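Local coordinates for protein rhamnosidase B (Bacillus sp., PDB 2OKX) that probably hydrolyses terminal alpha-L-rhamnose residues from glycosides, as an alpha-L-rhamnosidase of glycoside hydrolase family 78, at residues R213-K218 / F432-C437; A317-A322 / W403-E408; Q209-V214 / E408-P413. One frame throughout, in Å; residues are numbered along the deposited sequence.

Contact 1. Residues R213-K218 / F432-C437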
loop_
_atom_site.group_PDB
_atom_site.type_symbol
_atom_site.label_atom_id
_atom_site.label_comp_id
_atom_site.label_asym_id
_atom_site.label_seq_id
_atom_site.Cartn_x
_atom_site.Cartn_y
_atom_site.Cartn_z
ATOM N N ARG A 213 10.519 25.226 -16.641
ATOM C CA ARG A 213 9.417 25.820 -17.382
ATOM C C ARG A 213 8.910 24.612 -18.155
ATOM O O ARG A 213 9.662 23.994 -18.910
ATOM C CB ARG A 213 9.909 26.902 -18.350
ATOM C CG ARG A 213 8.792 27.483 -19.224
ATOM C CD ARG A 213 9.283 28.680 -20.046
ATOM N NE ARG A 213 10.260 28.308 -21.066
ATOM C CZ ARG A 213 9.971 28.133 -22.354
ATOM N NH1 ARG A 213 8.730 28.298 -22.787
ATOM N NH2 ARG A 213 10.926 27.799 -23.211
ATOM N N VAL A 214 7.647 24.254 -17.961
ATOM C CA VAL A 214 7.116 23.074 -18.629
ATOM C C VAL A 214 5.739 23.255 -19.265
ATOM O O VAL A 214 5.059 24.252 -19.034
ATOM C CB VAL A 214 7.028 21.895 -17.632
ATOM C CG1 VAL A 214 8.374 21.702 -16.924
ATOM C CG2 VAL A 214 5.933 22.166 -16.607
ATOM N N LYS A 215 5.345 22.267 -20.061
ATOM C CA LYS A 215 4.044 22.258 -20.719
ATOM C C LYS A 215 3.507 20.836 -20.777
ATOM O O LYS A 215 4.248 19.904 -21.083
ATOM C CB LYS A 215 4.144 22.793 -22.149
ATOM C CG LYS A 215 4.433 24.277 -22.263
ATOM C CD LYS A 215 4.507 24.680 -23.732
ATOM C CE LYS A 215 4.734 26.176 -23.888
ATOM N NZ LYS A 215 4.928 26.557 -25.317
ATOM N N ALA A 216 2.221 20.686 -20.476
ATOM C CA ALA A 216 1.550 19.394 -20.522
ATOM C C ALA A 216 0.988 19.247 -21.933
ATOM O O ALA A 216 0.937 20.217 -22.690
ATOM C CB ALA A 216 0.414 19.359 -19.513
ATOM N N PRO A 217 0.566 18.031 -22.308
ATOM C CA PRO A 217 0.011 17.826 -23.652
ATOM C C PRO A 217 -1.293 18.608 -23.804
ATOM O O PRO A 217 -2.003 18.828 -22.821
ATOM C CB PRO A 217 -0.228 16.317 -23.702
ATOM C CG PRO A 217 0.764 15.762 -22.698
ATOM C CD PRO A 217 0.655 16.758 -21.574
ATOM N N LYS A 218 -1.611 19.019 -25.030
ATOM C CA LYS A 218 -2.842 19.766 -25.287
ATOM C C LYS A 218 -4.029 19.001 -24.707
ATOM O O LYS A 218 -4.940 19.587 -24.121
ATOM C CB LYS A 218 -3.062 19.941 -26.796
ATOM C CG LYS A 218 -1.896 20.547 -27.580
ATOM C CD LYS A 218 -1.648 22.006 -27.223
ATOM C CE LYS A 218 -0.716 22.670 -28.233
ATOM N NZ LYS A 218 0.603 21.979 -28.351
ATOM N N PHE A 432 6.383 32.451 -16.139
ATOM C CA PHE A 432 6.925 32.326 -17.482
ATOM C C PHE A 432 5.895 32.831 -18.482
ATOM O O PHE A 432 4.693 32.627 -18.305
ATOM C CB PHE A 432 7.279 30.866 -17.776
ATOM C CG PHE A 432 8.352 30.317 -16.881
ATOM C CD1 PHE A 432 8.085 29.252 -16.024
ATOM C CD2 PHE A 432 9.624 30.884 -16.874
ATOM C CE1 PHE A 432 9.071 28.760 -15.171
ATOM C CE2 PHE A 432 10.617 30.401 -16.025
ATOM C CZ PHE A 432 10.337 29.336 -15.171
ATOM N N GLU A 433 6.365 33.499 -19.529
ATOM C CA GLU A 433 5.459 34.028 -20.536
ATOM C C GLU A 433 4.767 32.898 -21.279
ATOM O O GLU A 433 3.576 32.977 -21.579
ATOM C CB GLU A 433 6.212 34.907 -21.532
ATOM C CG GLU A 433 5.279 35.625 -22.497
ATOM C CD GLU A 433 6.018 36.392 -23.567
ATOM O OE1 GLU A 433 6.723 35.754 -24.378
ATOM O OE2 GLU A 433 5.891 37.635 -23.597
ATOM N N ASP A 434 5.518 31.840 -21.570
ATOM C CA ASP A 434 4.968 30.697 -22.281
ATOM C C ASP A 434 5.328 29.381 -21.595
ATOM O O ASP A 434 6.368 28.788 -21.884
ATOM C CB ASP A 434 5.491 30.667 -23.717
ATOM C CG ASP A 434 4.818 29.602 -24.557
ATOM O OD1 ASP A 434 5.397 29.208 -25.587
ATOM O OD2 ASP A 434 3.705 29.166 -24.193
ATOM N N GLY A 435 4.468 28.928 -20.692
ATOM C CA GLY A 435 4.734 27.680 -20.000
ATOM C C GLY A 435 4.375 27.730 -18.533
ATOM O O GLY A 435 4.122 28.803 -17.982
ATOM N N ASP A 436 4.363 26.562 -17.899
ATOM C CA ASP A 436 4.031 26.446 -16.484
ATOM C C ASP A 436 5.307 26.415 -15.639
ATOM O O ASP A 436 6.404 26.225 -16.161
ATOM C CB ASP A 436 3.240 25.160 -16.245
ATOM C CG ASP A 436 2.038 25.028 -17.166
ATOM O OD1 ASP A 436 1.621 23.880 -17.426
ATOM O OD2 ASP A 436 1.505 26.065 -17.621
ATOM N N CYS A 437 5.150 26.583 -14.330
ATOM C CA CYS A 437 6.285 26.571 -13.417
ATOM C C CYS A 437 6.286 25.283 -12.604
ATOM O O CYS A 437 5.402 25.065 -11.783
ATOM C CB CYS A 437 6.218 27.765 -12.462
ATOM S SG CYS A 437 7.609 27.856 -11.305
HETATM O O HOH W 1 7.806 28.091 -25.534
HETATM O O HOH W 2 0.557 22.874 -19.773
#

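Contact 2. Residues A317-A322 / W403-E408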
loop_
_atom_site.group_PDB
_atom_site.type_symbol
_atom_site.label_atom_id
_atom_site.label_comp_id
_atom_site.label_asym_id
_atom_site.label_seq_id
_atom_site.Cartn_x
_atom_site.Cartn_y
_atom_site.Cartn_z
ATOM N N ALA A 317 -3.329 10.611 -24.197
ATOM C CA ALA A 317 -2.973 12.004 -24.435
ATOM C C ALA A 317 -2.723 12.265 -25.911
ATOM O O ALA A 317 -2.382 11.356 -26.663
ATOM C CB ALA A 317 -1.731 12.384 -23.625
ATOM N N ILE A 318 -2.891 13.519 -26.316
ATOM C CA ILE A 318 -2.676 13.911 -27.699
ATOM C C ILE A 318 -2.088 15.315 -27.741
ATOM O O ILE A 318 -2.486 16.184 -26.967
ATOM C CB ILE A 318 -3.998 13.932 -28.497
ATOM C CG1 ILE A 318 -4.690 12.569 -28.413
ATOM C CG2 ILE A 318 -3.711 14.282 -29.951
ATOM C CD1 ILE A 318 -6.056 12.535 -29.086
ATOM N N ASP A 319 -1.139 15.532 -28.641
ATOM C CA ASP A 319 -0.533 16.849 -28.788
ATOM C C ASP A 319 -0.170 17.090 -30.247
ATOM O O ASP A 319 0.110 16.150 -30.990
ATOM C CB ASP A 319 0.714 16.979 -27.912
ATOM C CG ASP A 319 1.222 18.405 -27.833
ATOM O OD1 ASP A 319 2.167 18.748 -28.574
ATOM O OD2 ASP A 319 0.663 19.188 -27.035
ATOM N N SER A 320 -0.185 18.355 -30.652
ATOM C CA SER A 320 0.136 18.723 -32.027
ATOM C C SER A 320 0.344 20.225 -32.166
ATOM O O SER A 320 -0.183 21.010 -31.378
ATOM C CB SER A 320 -0.994 18.292 -32.964
ATOM O OG SER A 320 -0.724 18.694 -34.296
ATOM N N GLU A 321 1.122 20.620 -33.169
ATOM C CA GLU A 321 1.366 22.032 -33.421
ATOM C C GLU A 321 0.179 22.577 -34.210
ATOM O O GLU A 321 0.063 23.783 -34.435
ATOM C CB GLU A 321 2.662 22.219 -34.213
ATOM C CG GLU A 321 3.919 21.810 -33.453
ATOM C CD GLU A 321 5.195 22.050 -34.249
ATOM O OE1 GLU A 321 6.293 21.793 -33.707
ATOM O OE2 GLU A 321 5.103 22.492 -35.415
ATOM N N ALA A 322 -0.705 21.671 -34.622
ATOM C CA ALA A 322 -1.900 22.029 -35.376
ATOM C C ALA A 322 -3.125 21.905 -34.479
ATOM O O ALA A 322 -3.133 21.109 -33.540
ATOM C CB ALA A 322 -2.043 21.117 -36.581
ATOM N N TRP A 403 4.234 12.856 -19.606
ATOM C CA TRP A 403 4.553 13.400 -20.917
ATOM C C TRP A 403 4.467 14.910 -20.872
ATOM O O TRP A 403 3.376 15.480 -20.802
ATOM C CB TRP A 403 3.607 12.860 -21.998
ATOM C CG TRP A 403 3.888 13.413 -23.387
ATOM C CD1 TRP A 403 5.054 13.974 -23.834
ATOM C CD2 TRP A 403 2.995 13.399 -24.510
ATOM N NE1 TRP A 403 4.941 14.308 -25.165
ATOM C CE2 TRP A 403 3.689 13.965 -25.604
ATOM C CE3 TRP A 403 1.679 12.961 -24.697
ATOM C CZ2 TRP A 403 3.108 14.105 -26.873
ATOM C CZ3 TRP A 403 1.099 13.098 -25.963
ATOM C CH2 TRP A 403 1.817 13.667 -27.030
ATOM N N ARG A 404 5.631 15.543 -20.883
ATOM C CA ARG A 404 5.733 16.992 -20.877
ATOM C C ARG A 404 6.277 17.341 -22.256
ATOM O O ARG A 404 7.369 16.913 -22.623
ATOM C CB ARG A 404 6.706 17.467 -19.784
ATOM C CG ARG A 404 6.237 17.185 -18.358
ATOM C CD ARG A 404 7.305 17.541 -17.326
ATOM N NE ARG A 404 8.542 16.794 -17.552
ATOM C CZ ARG A 404 9.682 17.014 -16.906
ATOM N NH1 ARG A 404 9.757 17.962 -15.981
ATOM N NH2 ARG A 404 10.760 16.306 -17.206
ATOM N N THR A 405 5.498 18.098 -23.026
ATOM C CA THR A 405 5.905 18.499 -24.366
ATOM C C THR A 405 7.062 19.494 -24.296
ATOM O O THR A 405 7.759 19.733 -25.282
ATOM C CB THR A 405 4.717 19.110 -25.123
ATOM O OG1 THR A 405 4.128 20.152 -24.335
ATOM C CG2 THR A 405 3.665 18.041 -25.387
ATOM N N LEU A 406 7.256 20.064 -23.113
ATOM C CA LEU A 406 8.337 21.004 -22.864
ATOM C C LEU A 406 8.798 20.816 -21.422
ATOM O O LEU A 406 7.978 20.758 -20.513
ATOM C CB LEU A 406 7.867 22.450 -23.051
ATOM C CG LEU A 406 8.873 23.492 -22.548
ATOM C CD1 LEU A 406 10.094 23.492 -23.455
ATOM C CD2 LEU A 406 8.231 24.871 -22.509
ATOM N N ALA A 407 10.110 20.719 -21.229
ATOM C CA ALA A 407 10.700 20.558 -19.900
ATOM C C ALA A 407 12.032 21.290 -19.955
ATOM O O ALA A 407 13.031 20.752 -20.422
ATOM C CB ALA A 407 10.915 19.081 -19.585
ATOM N N GLU A 408 12.032 22.525 -19.470
ATOM C CA GLU A 408 13.213 23.376 -19.510
ATOM C C GLU A 408 13.701 23.755 -18.120
ATOM O O GLU A 408 13.087 24.578 -17.441
ATOM C CB GLU A 408 12.864 24.640 -20.301
ATOM C CG GLU A 408 14.004 25.589 -20.571
ATOM C CD GLU A 408 13.509 26.874 -21.219
ATOM O OE1 GLU A 408 12.910 27.709 -20.511
ATOM O OE2 GLU A 408 13.701 27.032 -22.439
HETATM O O HOH W 3 1.756 20.888 -25.305
#

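Contact 3. Residues Q209-V214 / E408-P413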
loop_
_atom_site.group_PDB
_atom_site.type_symbol
_atom_site.label_atom_id
_atom_site.label_comp_id
_atom_site.label_asym_id
_atom_site.label_seq_id
_atom_site.Cartn_x
_atom_site.Cartn_y
_atom_site.Cartn_z
ATOM N N GLN A 209 14.898 20.627 -5.393
ATOM C CA GLN A 209 15.806 19.994 -6.332
ATOM C C GLN A 209 15.926 20.715 -7.664
ATOM O O GLN A 209 17.013 20.786 -8.231
ATOM C CB GLN A 209 15.366 18.553 -6.574
ATOM C CG GLN A 209 16.232 17.809 -7.571
ATOM C CD GLN A 209 15.812 16.367 -7.706
ATOM O OE1 GLN A 209 15.930 15.586 -6.762
ATOM N NE2 GLN A 209 15.307 16.004 -8.877
ATOM N N SER A 210 14.817 21.246 -8.167
ATOM C CA SER A 210 14.853 21.943 -9.446
ATOM C C SER A 210 13.616 22.782 -9.704
ATOM O O SER A 210 12.603 22.663 -9.009
ATOM C CB SER A 210 14.990 20.933 -10.588
ATOM O OG SER A 210 13.830 20.117 -10.675
ATOM N N LEU A 211 13.725 23.639 -10.713
ATOM C CA LEU A 211 12.629 24.489 -11.150
ATOM C C LEU A 211 12.707 24.409 -12.665
ATOM O O LEU A 211 13.793 24.469 -13.237
ATOM C CB LEU A 211 12.813 25.936 -10.672
ATOM C CG LEU A 211 11.621 26.855 -10.986
ATOM C CD1 LEU A 211 11.591 28.030 -10.027
ATOM C CD2 LEU A 211 11.704 27.330 -12.421
ATOM N N SER A 212 11.565 24.246 -13.320
ATOM C CA SER A 212 11.569 24.136 -14.770
ATOM C C SER A 212 10.366 24.820 -15.387
ATOM O O SER A 212 9.334 24.988 -14.739
ATOM C CB SER A 212 11.542 22.660 -15.191
ATOM O OG SER A 212 12.606 21.915 -14.621
ATOM N N ARG A 213 10.519 25.226 -16.641
ATOM C CA ARG A 213 9.417 25.820 -17.382
ATOM C C ARG A 213 8.910 24.612 -18.155
ATOM O O ARG A 213 9.662 23.994 -18.910
ATOM C CB ARG A 213 9.909 26.902 -18.350
ATOM C CG ARG A 213 8.792 27.483 -19.224
ATOM C CD ARG A 213 9.283 28.680 -20.046
ATOM N NE ARG A 213 10.260 28.308 -21.066
ATOM C CZ ARG A 213 9.971 28.133 -22.354
ATOM N NH1 ARG A 213 8.730 28.298 -22.787
ATOM N NH2 ARG A 213 10.926 27.799 -23.211
ATOM N N VAL A 214 7.647 24.254 -17.961
ATOM C CA VAL A 214 7.116 23.074 -18.629
ATOM C C VAL A 214 5.739 23.255 -19.265
ATOM O O VAL A 214 5.059 24.252 -19.034
ATOM C CB VAL A 214 7.028 21.895 -17.632
ATOM C CG1 VAL A 214 8.374 21.702 -16.924
ATOM C CG2 VAL A 214 5.933 22.166 -16.607
ATOM N N GLU A 408 12.032 22.525 -19.470
ATOM C CA GLU A 408 13.213 23.376 -19.510
ATOM C C GLU A 408 13.701 23.755 -18.120
ATOM O O GLU A 408 13.087 24.578 -17.441
ATOM C CB GLU A 408 12.864 24.640 -20.301
ATOM C CG GLU A 408 14.004 25.589 -20.571
ATOM C CD GLU A 408 13.509 26.874 -21.219
ATOM O OE1 GLU A 408 12.910 27.709 -20.511
ATOM O OE2 GLU A 408 13.701 27.032 -22.439
ATOM N N ARG A 409 14.813 23.159 -17.701
ATOM C CA ARG A 409 15.381 23.441 -16.386
ATOM C C ARG A 409 15.917 24.858 -16.263
ATOM O O ARG A 409 16.598 25.348 -17.160
ATOM C CB ARG A 409 16.519 22.469 -16.083
ATOM C CG ARG A 409 16.082 21.075 -15.696
ATOM C CD ARG A 409 16.406 20.809 -14.234
ATOM N NE ARG A 409 17.729 21.321 -13.884
ATOM C CZ ARG A 409 18.412 20.958 -12.803
ATOM N NH1 ARG A 409 19.608 21.483 -12.564
ATOM N NH2 ARG A 409 17.907 20.062 -11.968
ATOM N N ARG A 410 15.614 25.497 -15.135
ATOM C CA ARG A 410 16.074 26.853 -14.831
ATOM C C ARG A 410 16.709 26.816 -13.441
ATOM O O ARG A 410 16.324 26.004 -12.598
ATOM C CB ARG A 410 14.902 27.842 -14.794
ATOM C CG ARG A 410 14.085 27.967 -16.076
ATOM C CD ARG A 410 14.933 28.441 -17.240
ATOM N NE ARG A 410 14.113 28.873 -18.369
ATOM C CZ ARG A 410 13.552 30.075 -18.476
ATOM N NH1 ARG A 410 13.716 30.983 -17.521
ATOM N NH2 ARG A 410 12.825 30.370 -19.545
ATOM N N ALA A 411 17.678 27.690 -13.193
ATOM C CA ALA A 411 18.316 27.726 -11.883
ATOM C C ALA A 411 17.254 28.108 -10.858
ATOM O O ALA A 411 16.367 28.912 -11.147
ATOM C CB ALA A 411 19.451 28.747 -11.876
ATOM N N VAL A 412 17.330 27.525 -9.665
ATOM C CA VAL A 412 16.357 27.836 -8.621
ATOM C C VAL A 412 16.687 29.167 -7.943
ATOM O O VAL A 412 17.778 29.336 -7.403
ATOM C CB VAL A 412 16.325 26.735 -7.530
ATOM C CG1 VAL A 412 15.302 27.089 -6.470
ATOM C CG2 VAL A 412 16.000 25.386 -8.151
ATOM N N PRO A 413 15.752 30.131 -7.969
ATOM C CA PRO A 413 15.975 31.440 -7.342
ATOM C C PRO A 413 15.962 31.298 -5.819
ATOM O O PRO A 413 15.171 30.528 -5.279
ATOM C CB PRO A 413 14.791 32.271 -7.833
ATOM C CG PRO A 413 14.376 31.584 -9.106
ATOM C CD PRO A 413 14.497 30.135 -8.737
HETATM O O HOH W 4 16.662 23.659 -11.655
#

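Contact 1. Residues R213-K218 / F432-C437
Arg213 lies with its aliphatic stem over one face of the Phe432 ring, CB standing 3.8 Å from the ring centroid and 12° off its normal, a CH-pi contact. CG is anti to the backbone N (chi1 176°), which carries the chain on across the ring, and past a bend at chi3 the guanidinium plane stands 63° to the ring. NH1 reaches Asp434 O at 2.6 Å, the acceptor lying in the guanidinium plane. Beside this stem the backbones pair as antiparallel strands: Val214 N donates to Asp436 O, and Asp436 N returns a nearly straight bond of 2.7 Å to Val214 O. Gly435 fits closely here, since a side chain on it would run into Arg213 CG. Toward the exposed turn and the strand end the contact is looser and wetter. Lys215, extended beyond CG, crosses Asp434 at about a right angle and sets NZ 2.7 Å from OD1, above the carboxylate plane, in a salt bridge. One water links Arg213 NH1 to Asp434 OD1, and a second joins Ala216 N to Asp436 OD1, whose stronger partner is Arg513 on strand 507-513. With an alanine in place of Arg213, the Phe432 face would probably lose its cover and Asp434 O its charged donor, leaving the turn before strand 436-443 freer to shift. Two cationic side chains thus converge on Asp434, one on its carbonyl and one on its carboxylate, so the turn is held to the end of strand 207-215 by charge as well as by backbone pairing.

Contact 2. Residues A317-A322 / W403-E408
Strand 314-320, in the five-stranded antiparallel sheet of the D2 region, meets the link that leads from helix 397-402 into strand 406-410, and Trp403 and Thr405 of that link make the contact. No direct hydrogen bond joins the two segments. Trp403, the first residue to leave the helix, points its benzene ring at the strand: CG is anti to the backbone N (chi1 179°), and the ring edge carrying CE3 and CZ3 meets Ala317 CB near the ring plane, CE3 at 3.6 Å from it. Farther along the same ring, CH2 lies 3.6 Å from Asp319 CB, which approaches obliquely. Alternate residues of the strand, Ala317 and Asp319, therefore share one indole, which also packs edge-to-face with Tyr289, while Ile318 turns its side chain to the other side of the sheet. Thr405 comes at Asp319 from the opposite direction. Its CG2 touches the carboxylate carbon, Asp319 CG, at 3.5 Å, and also rests over one face of the Trp403 ring, offset toward the rim. OG1 sits between the backbone N and the carbonyl carbon (chi1 53°), which points it to a water 2.7 Å away; it donates to that water, which donates in turn to Asp319 OD2, and it has a weak bond to Lys215 O. OD2 has a stronger partner in Lys218, a salt bridge. The methyl against the carboxylate would contribute little polar attraction, so the joint combines apolar packing of the indole with a water-relayed link, and the negative charge of Asp319 is probably balanced mainly by Lys218.

Contact 3. Residues Q209-V214 / E408-P413
Glu408 and Arg213 cross obliquely on one face of a strand pair, their carboxylate and guanidinium planes 56° apart. Arg213 grips side-on, NE giving a straight bond of 2.8 Å to Glu408 OE1 and NH2 one of 3.0 Å to OE2, while its NH1 is taken by Asp434 O. Both Glu408 acceptors lie close to the guanidinium plane, yet both are met from above the carboxylate plane. Glu408 can be reached in this way because its CG is anti to the backbone N (chi1 -174°) and the chain runs on extended to the guanidinium. Arg410 takes the same carboxylate differently: folded back at chi2, it brings NE to 2.7 Å from Glu408 OE1 and adds NH2 to the same oxygen, likewise side-on. OE1 thus accepts from three donors, and the two guanidiniums, also 56° apart, approach to 3.6 Å between Arg213 NE and Arg410 NH2. Farther along this face, Leu211 sets CD1 against Pro413 CD at 3.8 Å, crossing it at about a right angle, while Leu211 CB faces Val412 CG2. On the opposite face Arg409 bends at chi2 and chi3 to lay its chain along Ser212 and Ser210, its NH2 reaching 3.3 Å from Ser210 CB. Between the two faces the strands pair in antiparallel fashion: Arg213 and Glu408 exchange two backbone bonds, and Arg410 N donates to Leu211 O at 2.8 Å. A water spans Leu211 N and Arg410 O, where the strands part. The nearness of the two arginines is probably offset by the carboxylate they share, and the pair of positive charges would be expected to favour an ionised Glu408, tying strand 406-410 to strand 207-215 by a charge network in addition to the backbone bonds.

In the fold
The three contacts lie in one region, about 31 to 33 Å from the centre of the chain, their centres 10 to 18 Å apart. Strand 207-215 is the common element: it pairs with strand 436-443 in contact 1 and with strand 406-410 in contact 3, so three neighbouring strands of one mixed sheet meet there. These two contacts share Arg213 and Val214. Contact 2 joins the link leading into strand 406-410 to strand 314-320 of a separate antiparallel sheet. In sequence its segments fall between those of contact 1. The chain thus leaves strand 207-215, builds the D2 region and returns, which probably helps to hold that region against the concanavalin-like one.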